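Side-chain contacts in putative 4-Hydroxy-2-oxoglutarate aldolase / 2-dehydro-3-deoxyphosphogluconate aldolase (Yersinia enterocolitica, PDB 3LM7), which is a putative aldolase of the KDGP aldolase family, built on a TIM-barrel fold: residues A152-K155 with S161-F164; D174-V179 with Q206-A211; E181-A184 with W189-P192; D199-I204 with V216-Y221. One frame throughout, in Å; residues are numbered along the deposited sequence.

Contact 1: residues A152-K155 with S161-F164; sequences AMLK and SVKF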
loop_
_atom_site.group_PDB
_atom_site.type_symbol
_atom_site.label_atom_id
_atom_site.label_comp_id
_atom_site.label_asym_id
_atom_site.label_seq_id
_atom_site.Cartn_x
_atom_site.Cartn_y
_atom_site.Cartn_z
ATOM N N ALA A 152 16.100 3.491 -4.123
ATOM C CA ALA A 152 16.749 2.265 -3.638
ATOM C C ALA A 152 17.767 2.595 -2.514
ATOM O O ALA A 152 17.945 1.822 -1.563
ATOM C CB ALA A 152 17.465 1.524 -4.822
HETATM N N MSE A 153 18.502 3.701 -2.672
HETATM C CA MSE A 153 19.471 4.102 -1.588
HETATM C C MSE A 153 18.721 4.438 -0.282
HETATM O O MSE A 153 19.166 4.028 0.818
HETATM C CB MSE A 153 20.346 5.305 -2.032
HETATM C CG MSE A 153 21.231 4.905 -3.172
HETATM SE SE MSE A 153 22.229 6.420 -3.916
HETATM C CE MSE A 153 23.523 6.606 -2.484
ATOM N N LEU A 154 17.612 5.179 -0.375
ATOM C CA LEU A 154 16.769 5.464 0.829
ATOM C C LEU A 154 16.318 4.154 1.495
ATOM O O LEU A 154 16.474 3.999 2.735
ATOM C CB LEU A 154 15.559 6.301 0.420
ATOM C CG LEU A 154 15.955 7.770 0.137
ATOM C CD1 LEU A 154 14.809 8.555 -0.412
ATOM C CD2 LEU A 154 16.474 8.537 1.413
ATOM N N LYS A 155 15.851 3.187 0.678
ATOM C CA LYS A 155 15.460 1.871 1.253
ATOM C C LYS A 155 16.643 1.192 1.926
ATOM O O LYS A 155 16.518 0.668 3.068
ATOM C CB LYS A 155 14.906 0.927 0.176
ATOM C CG LYS A 155 13.504 1.321 -0.436
ATOM C CD LYS A 155 13.147 0.228 -1.507
ATOM C CE LYS A 155 11.733 0.348 -2.023
ATOM N NZ LYS A 155 11.639 -0.558 -3.181
ATOM N N SER A 161 10.151 6.969 3.207
ATOM C CA SER A 161 9.516 7.884 2.217
ATOM C C SER A 161 10.495 8.888 1.634
ATOM O O SER A 161 11.549 9.213 2.221
ATOM C CB SER A 161 8.353 8.672 2.843
ATOM O OG SER A 161 8.844 9.442 3.926
ATOM N N VAL A 162 10.110 9.418 0.500
ATOM C CA VAL A 162 10.845 10.540 -0.076
ATOM C C VAL A 162 10.161 11.827 0.396
ATOM O O VAL A 162 8.930 11.954 0.233
ATOM C CB VAL A 162 10.703 10.481 -1.627
ATOM C CG1 VAL A 162 11.019 11.872 -2.347
ATOM C CG2 VAL A 162 11.518 9.279 -2.191
ATOM N N LYS A 163 10.946 12.784 0.937
ATOM C CA LYS A 163 10.391 14.121 1.093
ATOM C C LYS A 163 10.902 14.914 -0.129
ATOM O O LYS A 163 12.101 14.972 -0.337
ATOM C CB LYS A 163 10.908 14.789 2.369
ATOM C CG LYS A 163 10.354 16.229 2.390
ATOM C CD LYS A 163 11.055 17.146 3.373
ATOM C CE LYS A 163 10.069 17.409 4.502
ATOM N NZ LYS A 163 10.840 17.984 5.674
ATOM N N PHE A 164 10.016 15.343 -1.019
ATOM C CA PHE A 164 10.442 15.976 -2.238
ATOM C C PHE A 164 10.287 17.456 -1.982
ATOM O O PHE A 164 9.162 17.947 -1.916
ATOM C CB PHE A 164 9.562 15.517 -3.385
ATOM C CG PHE A 164 10.073 15.879 -4.767
ATOM C CD1 PHE A 164 11.332 15.513 -5.185
ATOM C CD2 PHE A 164 9.246 16.553 -5.653
ATOM C CE1 PHE A 164 11.777 15.821 -6.472
ATOM C CE2 PHE A 164 9.713 16.880 -6.999
ATOM C CZ PHE A 164 10.917 16.506 -7.376
#
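Leu154 reaches from helix 152-155 to the strand 161-164 with a single methyl group, and Val162 answers with another: CD1 of Leu154 lies 3.8 Å from CG2 of Val162, a van der Waals distance. Two torsions bring the leucine methyl there. With chi1 at -75°, CG stands beside the backbone N and opposite the carbonyl carbon, and chi2 at 174° extends the chain so that CD1 is its leading atom. The other branch is turned off the strand, CD2 of Leu154 being 6.2 Å from CG2 of Val162. On the valine the division of labour is similar. Its chi1 of 160° sets CG2 anti to the carbonyl carbon and within touch of the leucine, while CG1 of Val162 stays 5.4 Å from CD1 of Leu154 and is turned instead to Val179 on helix 173-185. The two side chains meet at about a right angle. A looser approach comes from the backbone, where Ser161 O lies 4.2 Å from Leu154 CD1. The Ser161 side chain starts off away from the helix; its OG hydrogen-bonds Glu191 on strand 189-192. Phe188 borders Leu154 as well, so the leucine is buried by more than the strand. The arrangement fastens a barrel helix to the strand that follows it, on the outer face of the parallel sheet. With only 78 Å² buried and dispersion as the sole attraction between side chains, the contact offers close fit but little directional specificity; the strand's backbone finds its hydrogen bonds in the neighbouring strands of the sheet.

Contact 2: residues D174-V179 with Q206-A211; sequences DEYRFV and QIALDA. With K (potassium ion), chain E.
Adjacent outer helices of the barrel meet where Tyr176 and Arg177 of helix 174-179 cover Ile207 and Ala208 of helix 206-211, with a potassium ion at the subunit interface bound at the C-terminal end of helix 206-211. The short axes approach to 9.5 Å and cross at -35°, roughly parallel, as for successive helices of such a barrel. Ile207 is the central residue: its CG2 comes 3.5 Å from Tyr176 CE2, meeting the ring obliquely, and 4.0 Å from Arg177 CA. Tyr176 has CG anti to its backbone N (chi1 170°), which carries the ring across to the second helix until OH lies 3.6 Å from Ala208 CB. The hydroxyl is not left to that apolar methyl, for it hydrogen-bonds Ile204 O. The Arg177 guanidinium folds back along its own helix, NH1 forming a salt bridge of 3.0 Å with Asp174 OD1, which it meets on the anti side, 31° out of the carboxylate plane. At the other end, Ala211 O binds the potassium ion at 2.6 Å, with four waters and Ala211 O of the second subunit completing the observed shell; water 1 also donates to Asp210 O. The helix pair is therefore joined by apolar contact, with the Tyr176 hydroxyl and the Arg177 guanidinium each given a polar partner, while the carbonyl at a helix C-terminus, probably enriched in negative potential, lets the cation bridge two subunits.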
loop_
_atom_site.group_PDB
_atom_site.type_symbol
_atom_site.label_atom_id
_atom_site.label_comp_id
_atom_site.label_asym_id
_atom_site.label_seq_id
_atom_site.Cartn_x
_atom_site.Cartn_y
_atom_site.Cartn_z
ATOM N N ASP A 174 6.025 18.310 -13.461
ATOM C CA ASP A 174 6.506 17.185 -14.261
ATOM C C ASP A 174 7.524 16.344 -13.486
ATOM O O ASP A 174 7.498 15.085 -13.590
ATOM C CB ASP A 174 7.110 17.678 -15.560
ATOM C CG ASP A 174 6.057 18.231 -16.483
ATOM O OD1 ASP A 174 4.862 17.863 -16.297
ATOM O OD2 ASP A 174 6.445 19.001 -17.357
ATOM N N GLU A 175 8.431 17.007 -12.748
ATOM C CA GLU A 175 9.368 16.207 -11.902
ATOM C C GLU A 175 8.671 15.422 -10.793
ATOM O O GLU A 175 9.014 14.270 -10.520
ATOM C CB GLU A 175 10.462 17.062 -11.273
ATOM C CG GLU A 175 11.477 17.622 -12.329
ATOM C CD GLU A 175 12.429 18.611 -11.690
ATOM O OE1 GLU A 175 13.303 18.155 -10.945
ATOM O OE2 GLU A 175 12.289 19.836 -11.900
ATOM N N TYR A 176 7.708 16.078 -10.149
ATOM C CA TYR A 176 6.944 15.493 -9.050
ATOM C C TYR A 176 6.188 14.274 -9.567
ATOM O O TYR A 176 6.185 13.221 -8.897
ATOM C CB TYR A 176 6.024 16.542 -8.426
ATOM C CG TYR A 176 5.011 16.018 -7.444
ATOM C CD1 TYR A 176 5.420 15.381 -6.250
ATOM C CD2 TYR A 176 3.664 16.200 -7.677
ATOM C CE1 TYR A 176 4.505 14.900 -5.335
ATOM C CE2 TYR A 176 2.669 15.727 -6.723
ATOM C CZ TYR A 176 3.110 15.067 -5.586
ATOM O OH TYR A 176 2.220 14.599 -4.646
ATOM N N ARG A 177 5.593 14.393 -10.747
ATOM C CA ARG A 177 4.752 13.338 -11.233
ATOM C C ARG A 177 5.619 12.074 -11.460
ATOM O O ARG A 177 5.219 10.936 -11.178
ATOM C CB ARG A 177 4.055 13.771 -12.547
ATOM C CG ARG A 177 3.044 12.661 -13.022
ATOM C CD ARG A 177 2.256 13.055 -14.314
ATOM N NE ARG A 177 1.872 14.482 -14.324
ATOM C CZ ARG A 177 2.534 15.454 -14.981
ATOM N NH1 ARG A 177 3.654 15.211 -15.753
ATOM N NH2 ARG A 177 2.071 16.692 -14.877
ATOM N N PHE A 178 6.794 12.310 -12.029
ATOM C CA PHE A 178 7.733 11.229 -12.278
ATOM C C PHE A 178 8.095 10.555 -10.966
ATOM O O PHE A 178 8.158 9.326 -10.919
ATOM C CB PHE A 178 8.999 11.766 -12.977
ATOM C CG PHE A 178 9.917 10.657 -13.465
ATOM C CD1 PHE A 178 9.895 10.241 -14.776
ATOM C CD2 PHE A 178 10.807 10.029 -12.568
ATOM C CE1 PHE A 178 10.771 9.175 -15.195
ATOM C CE2 PHE A 178 11.683 8.992 -13.006
ATOM C CZ PHE A 178 11.666 8.576 -14.302
ATOM N N VAL A 179 8.422 11.331 -9.953
ATOM C CA VAL A 179 8.791 10.762 -8.619
ATOM C C VAL A 179 7.636 9.917 -8.067
ATOM O O VAL A 179 7.869 8.827 -7.505
ATOM C CB VAL A 179 9.176 11.878 -7.647
ATOM C CG1 VAL A 179 9.315 11.408 -6.193
ATOM C CG2 VAL A 179 10.583 12.532 -8.099
ATOM N N GLN A 206 -3.737 14.497 -5.607
ATOM C CA GLN A 206 -4.370 13.630 -6.568
ATOM C C GLN A 206 -3.281 13.040 -7.486
ATOM O O GLN A 206 -3.386 11.908 -7.936
ATOM C CB GLN A 206 -5.328 14.447 -7.439
ATOM C CG GLN A 206 -6.245 13.600 -8.341
ATOM C CD GLN A 206 -7.252 12.768 -7.561
ATOM O OE1 GLN A 206 -8.126 13.320 -6.879
ATOM N NE2 GLN A 206 -7.141 11.448 -7.665
ATOM N N ILE A 207 -2.281 13.850 -7.850
ATOM C CA ILE A 207 -1.211 13.306 -8.707
ATOM C C ILE A 207 -0.577 12.074 -8.094
ATOM O O ILE A 207 -0.335 11.069 -8.775
ATOM C CB ILE A 207 -0.138 14.407 -8.926
ATOM C CG1 ILE A 207 -0.645 15.360 -9.993
ATOM C CG2 ILE A 207 1.252 13.793 -9.322
ATOM C CD1 ILE A 207 0.194 16.670 -10.022
ATOM N N ALA A 208 -0.306 12.134 -6.788
ATOM C CA ALA A 208 0.302 10.975 -6.084
ATOM C C ALA A 208 -0.677 9.795 -6.046
ATOM O O ALA A 208 -0.252 8.626 -6.239
ATOM C CB ALA A 208 0.739 11.345 -4.583
ATOM N N LEU A 209 -1.962 10.067 -5.766
ATOM C CA LEU A 209 -2.932 8.978 -5.736
ATOM C C LEU A 209 -3.110 8.351 -7.120
ATOM O O LEU A 209 -3.191 7.130 -7.220
ATOM C CB LEU A 209 -4.304 9.475 -5.233
ATOM C CG LEU A 209 -4.330 10.062 -3.822
ATOM C CD1 LEU A 209 -5.774 10.646 -3.489
ATOM C CD2 LEU A 209 -3.937 8.960 -2.758
ATOM N N ASP A 210 -3.145 9.167 -8.187
ATOM C CA ASP A 210 -3.344 8.614 -9.549
ATOM C C ASP A 210 -2.134 7.776 -9.997
ATOM O O ASP A 210 -2.338 6.803 -10.703
ATOM C CB ASP A 210 -3.554 9.716 -10.597
ATOM C CG ASP A 210 -4.934 10.408 -10.477
ATOM O OD1 ASP A 210 -5.812 9.950 -9.706
ATOM O OD2 ASP A 210 -5.104 11.433 -11.149
ATOM N N ALA A 211 -0.919 8.161 -9.555
ATOM C CA ALA A 211 0.303 7.342 -9.761
ATOM C C ALA A 211 0.255 5.993 -9.029
ATOM O O ALA A 211 0.822 4.974 -9.522
ATOM C CB ALA A 211 1.574 8.154 -9.344
HETATM K K K E . 1.192 4.104 -12.001
HETATM O O HOH W 1 -1.710 4.570 -12.315
HETATM O O HOH W 2 3.990 3.392 -11.380
HETATM O O HOH W 3 2.006 3.187 -14.800
HETATM O O HOH W 4 0.460 6.469 -13.345
#

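Contact 3: residues E181-A184 with W189-P192; sequences EACA and WLEP
Cys183 carries most of this contact, presenting SG from helix 181-184 to the start of strand 189-192, where the backbone of Trp189 and the side chain of Leu190 receive it. The sulfur is placed by a chi1 of -74°, which sets it beside the backbone N and anti to the carbonyl carbon. From there SG lies 3.8 Å from Trp189 O and 4.2 Å from Leu190 CB. A leucine methyl lies at the margin of contact, CD1 of Leu190 being 4.3 Å from SG of Cys183. The Leu190 side chain sets out toward the helix, with CG anti to the backbone N. It also packs on Tyr176, Val179 and Ala180 of the same helix, so it serves successive turns. Trp189 contributes in another way: its CA comes within 6.1 Å of Cys183 CA, yet its indole points off the helix toward Tyr10, Lys215 and Val115, leaving the main chain to do the touching. Cys183 also touches Ile151 of helix 147-156. The Cys183 contacts join helix 173-185 to the strand it leads into, within the beta-alpha-beta unit of strand 161-164, helix 173-185 and strand 189-192. The backbone of Trp189 is already engaged by Val162 in the sheet, and the thiol meets Trp189 O only at van der Waals range. Cys183 thus probably acts here as a compact, polarisable apolar group whose contribution is chiefly dispersion, with 113 Å² buried in all.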
loop_
_atom_site.group_PDB
_atom_site.type_symbol
_atom_site.label_atom_id
_atom_site.label_comp_id
_atom_site.label_asym_id
_atom_site.label_seq_id
_atom_site.Cartn_x
_atom_site.Cartn_y
_atom_site.Cartn_z
ATOM N N GLU A 181 5.296 8.357 -9.804
ATOM C CA GLU A 181 5.179 7.059 -10.547
ATOM C C GLU A 181 6.256 6.059 -10.134
ATOM O O GLU A 181 5.965 4.861 -9.974
ATOM C CB GLU A 181 5.227 7.298 -12.052
ATOM C CG GLU A 181 4.385 8.489 -12.342
ATOM C CD GLU A 181 3.358 8.269 -13.323
ATOM O OE1 GLU A 181 2.571 7.304 -13.017
ATOM O OE2 GLU A 181 3.321 9.077 -14.345
ATOM N N ALA A 182 7.458 6.596 -9.852
ATOM C CA ALA A 182 8.567 5.760 -9.406
ATOM C C ALA A 182 8.318 5.232 -7.951
ATOM O O ALA A 182 8.565 4.025 -7.635
ATOM C CB ALA A 182 9.908 6.588 -9.510
ATOM N N CYS A 183 7.739 6.071 -7.087
ATOM C CA CYS A 183 7.412 5.577 -5.731
ATOM C C CYS A 183 6.354 4.468 -5.830
ATOM O O CYS A 183 6.449 3.494 -5.136
ATOM C CB CYS A 183 6.835 6.702 -4.850
ATOM S SG CYS A 183 8.195 7.914 -4.305
ATOM N N ALA A 184 5.294 4.708 -6.597
ATOM C CA ALA A 184 4.232 3.692 -6.782
ATOM C C ALA A 184 4.874 2.411 -7.304
ATOM O O ALA A 184 4.557 1.307 -6.829
ATOM C CB ALA A 184 3.149 4.218 -7.793
ATOM N N TRP A 189 6.929 5.510 -0.325
ATOM C CA TRP A 189 5.969 6.550 0.068
ATOM C C TRP A 189 6.485 7.921 -0.264
ATOM O O TRP A 189 7.680 8.110 -0.530
ATOM C CB TRP A 189 5.677 6.413 1.574
ATOM C CG TRP A 189 5.213 4.985 1.918
ATOM C CD1 TRP A 189 4.671 4.020 1.047
ATOM C CD2 TRP A 189 5.235 4.390 3.211
ATOM N NE1 TRP A 189 4.414 2.868 1.746
ATOM C CE2 TRP A 189 4.724 3.062 3.075
ATOM C CE3 TRP A 189 5.604 4.865 4.501
ATOM C CZ2 TRP A 189 4.603 2.181 4.177
ATOM C CZ3 TRP A 189 5.521 3.937 5.622
ATOM C CH2 TRP A 189 5.015 2.618 5.419
ATOM N N LEU A 190 5.591 8.916 -0.246
ATOM C CA LEU A 190 5.964 10.220 -0.767
ATOM C C LEU A 190 5.395 11.369 0.067
ATOM O O LEU A 190 4.196 11.339 0.451
ATOM C CB LEU A 190 5.408 10.332 -2.209
ATOM C CG LEU A 190 5.737 11.603 -3.052
ATOM C CD1 LEU A 190 7.249 11.929 -3.058
ATOM C CD2 LEU A 190 5.249 11.373 -4.526
ATOM N N GLU A 191 6.234 12.397 0.311
ATOM C CA GLU A 191 5.838 13.530 1.125
ATOM C C GLU A 191 6.104 14.811 0.351
ATOM O O GLU A 191 7.202 15.407 0.463
ATOM C CB GLU A 191 6.619 13.511 2.468
ATOM C CG GLU A 191 6.621 12.108 3.130
ATOM C CD GLU A 191 7.022 12.137 4.578
ATOM O OE1 GLU A 191 7.090 13.249 5.161
ATOM O OE2 GLU A 191 7.136 11.056 5.170
ATOM N N PRO A 192 5.136 15.242 -0.485
ATOM C CA PRO A 192 5.368 16.499 -1.213
ATOM C C PRO A 192 5.408 17.687 -0.263
ATOM O O PRO A 192 4.585 17.769 0.676
ATOM C CB PRO A 192 4.145 16.623 -2.142
ATOM C CG PRO A 192 3.092 15.768 -1.485
ATOM C CD PRO A 192 3.807 14.655 -0.768
#

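Contact 4: residues D199-I204 with V216-Y221; sequences DNFEQI and VIPHIY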
loop_
_atom_site.group_PDB
_atom_site.type_symbol
_atom_site.label_atom_id
_atom_site.label_comp_id
_atom_site.label_asym_id
_atom_site.label_seq_id
_atom_site.Cartn_x
_atom_site.Cartn_y
_atom_site.Cartn_z
ATOM N N ASP A 199 -5.405 25.853 -2.286
ATOM C CA ASP A 199 -5.870 25.841 -3.705
ATOM C C ASP A 199 -5.133 24.838 -4.597
ATOM O O ASP A 199 -5.665 24.411 -5.633
ATOM C CB ASP A 199 -5.775 27.244 -4.288
ATOM C CG ASP A 199 -6.778 28.200 -3.651
ATOM O OD1 ASP A 199 -7.914 27.768 -3.248
ATOM O OD2 ASP A 199 -6.415 29.392 -3.569
ATOM N N ASN A 200 -3.927 24.445 -4.223
ATOM C CA ASN A 200 -3.197 23.445 -5.061
ATOM C C ASN A 200 -3.081 22.070 -4.373
ATOM O O ASN A 200 -2.579 21.138 -4.952
ATOM C CB ASN A 200 -1.827 23.955 -5.533
ATOM C CG ASN A 200 -0.889 24.252 -4.378
ATOM O OD1 ASN A 200 -1.021 23.704 -3.280
ATOM N ND2 ASN A 200 0.068 25.137 -4.619
ATOM N N PHE A 201 -3.593 21.977 -3.141
ATOM C CA PHE A 201 -3.462 20.770 -2.342
ATOM C C PHE A 201 -4.135 19.629 -3.033
ATOM O O PHE A 201 -3.538 18.576 -3.173
ATOM C CB PHE A 201 -4.100 20.979 -0.969
ATOM C CG PHE A 201 -4.125 19.730 -0.099
ATOM C CD1 PHE A 201 -2.995 19.374 0.626
ATOM C CD2 PHE A 201 -5.291 18.947 -0.003
ATOM C CE1 PHE A 201 -3.023 18.195 1.479
ATOM C CE2 PHE A 201 -5.351 17.797 0.820
ATOM C CZ PHE A 201 -4.217 17.423 1.574
ATOM N N GLU A 202 -5.412 19.786 -3.443
ATOM C CA GLU A 202 -6.073 18.648 -4.082
ATOM C C GLU A 202 -5.292 18.120 -5.306
ATOM O O GLU A 202 -5.061 16.915 -5.410
ATOM C CB GLU A 202 -7.509 19.016 -4.536
ATOM C CG GLU A 202 -8.176 17.866 -5.275
ATOM C CD GLU A 202 -9.660 18.151 -5.500
ATOM O OE1 GLU A 202 -10.202 19.115 -4.929
ATOM O OE2 GLU A 202 -10.253 17.388 -6.225
ATOM N N GLN A 203 -4.845 19.018 -6.180
ATOM C CA GLN A 203 -4.198 18.552 -7.379
ATOM C C GLN A 203 -2.861 17.843 -7.022
ATOM O O GLN A 203 -2.572 16.789 -7.538
ATOM C CB GLN A 203 -3.951 19.731 -8.319
ATOM C CG GLN A 203 -3.250 19.271 -9.620
ATOM C CD GLN A 203 -2.934 20.463 -10.540
ATOM O OE1 GLN A 203 -3.340 21.586 -10.255
ATOM N NE2 GLN A 203 -2.139 20.232 -11.581
ATOM N N ILE A 204 -2.129 18.376 -6.065
ATOM C CA ILE A 204 -0.856 17.800 -5.703
ATOM C C ILE A 204 -0.996 16.391 -5.102
ATOM O O ILE A 204 -0.262 15.446 -5.475
ATOM C CB ILE A 204 -0.048 18.791 -4.741
ATOM C CG1 ILE A 204 0.566 19.930 -5.588
ATOM C CG2 ILE A 204 1.045 17.996 -3.988
ATOM C CD1 ILE A 204 1.081 21.208 -4.788
ATOM N N VAL A 216 0.774 8.755 1.306
ATOM C CA VAL A 216 1.146 10.109 0.922
ATOM C C VAL A 216 1.039 10.991 2.142
ATOM O O VAL A 216 0.028 10.925 2.853
ATOM C CB VAL A 216 0.201 10.684 -0.199
ATOM C CG1 VAL A 216 0.760 12.026 -0.675
ATOM C CG2 VAL A 216 0.122 9.651 -1.352
ATOM N N ILE A 217 2.090 11.761 2.434
ATOM C CA ILE A 217 2.106 12.610 3.647
ATOM C C ILE A 217 2.435 14.025 3.142
ATOM O O ILE A 217 3.590 14.414 3.044
ATOM C CB ILE A 217 3.128 12.133 4.747
ATOM C CG1 ILE A 217 2.768 10.711 5.217
ATOM C CG2 ILE A 217 3.131 13.154 5.987
ATOM C CD1 ILE A 217 3.878 10.044 6.181
ATOM N N PRO A 218 1.401 14.792 2.752
ATOM C CA PRO A 218 1.709 16.132 2.226
ATOM C C PRO A 218 2.014 17.066 3.379
ATOM O O PRO A 218 1.398 16.916 4.445
ATOM C CB PRO A 218 0.402 16.559 1.543
ATOM C CG PRO A 218 -0.663 15.824 2.241
ATOM C CD PRO A 218 -0.029 14.435 2.597
ATOM N N HIS A 219 2.918 18.028 3.175
ATOM C CA HIS A 219 3.251 18.969 4.223
ATOM C C HIS A 219 2.658 20.309 3.865
ATOM O O HIS A 219 2.816 20.727 2.737
ATOM C CB HIS A 219 4.782 19.112 4.326
ATOM C CG HIS A 219 5.442 17.879 4.840
ATOM N ND1 HIS A 219 6.264 17.896 5.943
ATOM C CD2 HIS A 219 5.382 16.587 4.424
ATOM C CE1 HIS A 219 6.713 16.667 6.170
ATOM N NE2 HIS A 219 6.216 15.858 5.252
ATOM N N ILE A 220 1.986 20.959 4.826
ATOM C CA ILE A 220 1.350 22.258 4.569
ATOM C C ILE A 220 1.693 23.221 5.696
ATOM O O ILE A 220 1.325 23.008 6.820
ATOM C CB ILE A 220 -0.204 22.158 4.425
ATOM C CG1 ILE A 220 -0.631 20.905 3.614
ATOM C CG2 ILE A 220 -0.725 23.459 3.782
ATOM C CD1 ILE A 220 -0.718 19.593 4.465
ATOM N N TYR A 221 2.465 24.238 5.376
ATOM C CA TYR A 221 3.150 25.042 6.372
ATOM C C TYR A 221 2.632 26.492 6.252
ATOM O O TYR A 221 1.473 26.729 6.527
ATOM C CB TYR A 221 4.661 24.969 6.170
ATOM C CG TYR A 221 5.279 23.592 6.437
ATOM C CD1 TYR A 221 4.685 22.665 7.306
ATOM C CD2 TYR A 221 6.474 23.254 5.864
ATOM C CE1 TYR A 221 5.267 21.369 7.543
ATOM C CE2 TYR A 221 7.099 22.000 6.141
ATOM C CZ TYR A 221 6.482 21.086 6.974
ATOM O OH TYR A 221 7.131 19.891 7.237
#
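Phe201 and Pro218 form the tightest touch here, CE1 of Phe201 lying 3.4 Å from CG of Pro218 and 3.8 Å from its CB. Ile220 meets the same ring atom, its CD1 being 4.0 Å from Phe201 CE1, while CG1 of Ile220 lies 4.1 Å from Phe201 CD1. Both partners approach the phenyl ring obliquely, and the Ile220 side chain crosses that of Phe201 at about a right angle. Phe201 projects toward 216-221 because chi1 of 175° puts CG anti to the backbone N. Phe201 also touches Leu17 of strand 17-20 and Leu240 and Ile243 of helix 234-247. Farther out, Ile204 N donates to Asn200 O at 3.0 Å, tying the helix to the residue before Phe201, and Asn200 ND2 is itself held by Gly195 O. Across the contact, side chains alternate: Pro218 and Ile220 point to the helix, whereas His219 points away, hydrogen-bonding Tyr221 OH through ND1 and Glu191 through NE2. The backbone of 216-221 bonds both to Leu190 and Pro192 on one neighbour and to Asn18 on the other. An extended segment bridging the last and first strands, with apolar residues under an outer helix, is the closure expected of a TIM barrel.

Along the chain contact 1 comes first; contact 3 is nested inside the loop closed by contact 2, and contacts 2 and 4 interleave, both using helix 201-211. Contacts 2 and 3 share helix 173-185, their centres about 7 Å apart, whereas contacts 1 and 4 lie farthest from each other, at about 19 Å. Contacts 1 and 3 reach neighbouring strands of the parallel sheet, 161-164 and 189-192, with centres about 9 Å apart. From strand 189-192 the backbone bonding passes on to 216-221 of contact 4. The four contacts thus follow successive helices and strands round the second half of the barrel, while the potassium ion beside contact 2 links that wall to the second subunit.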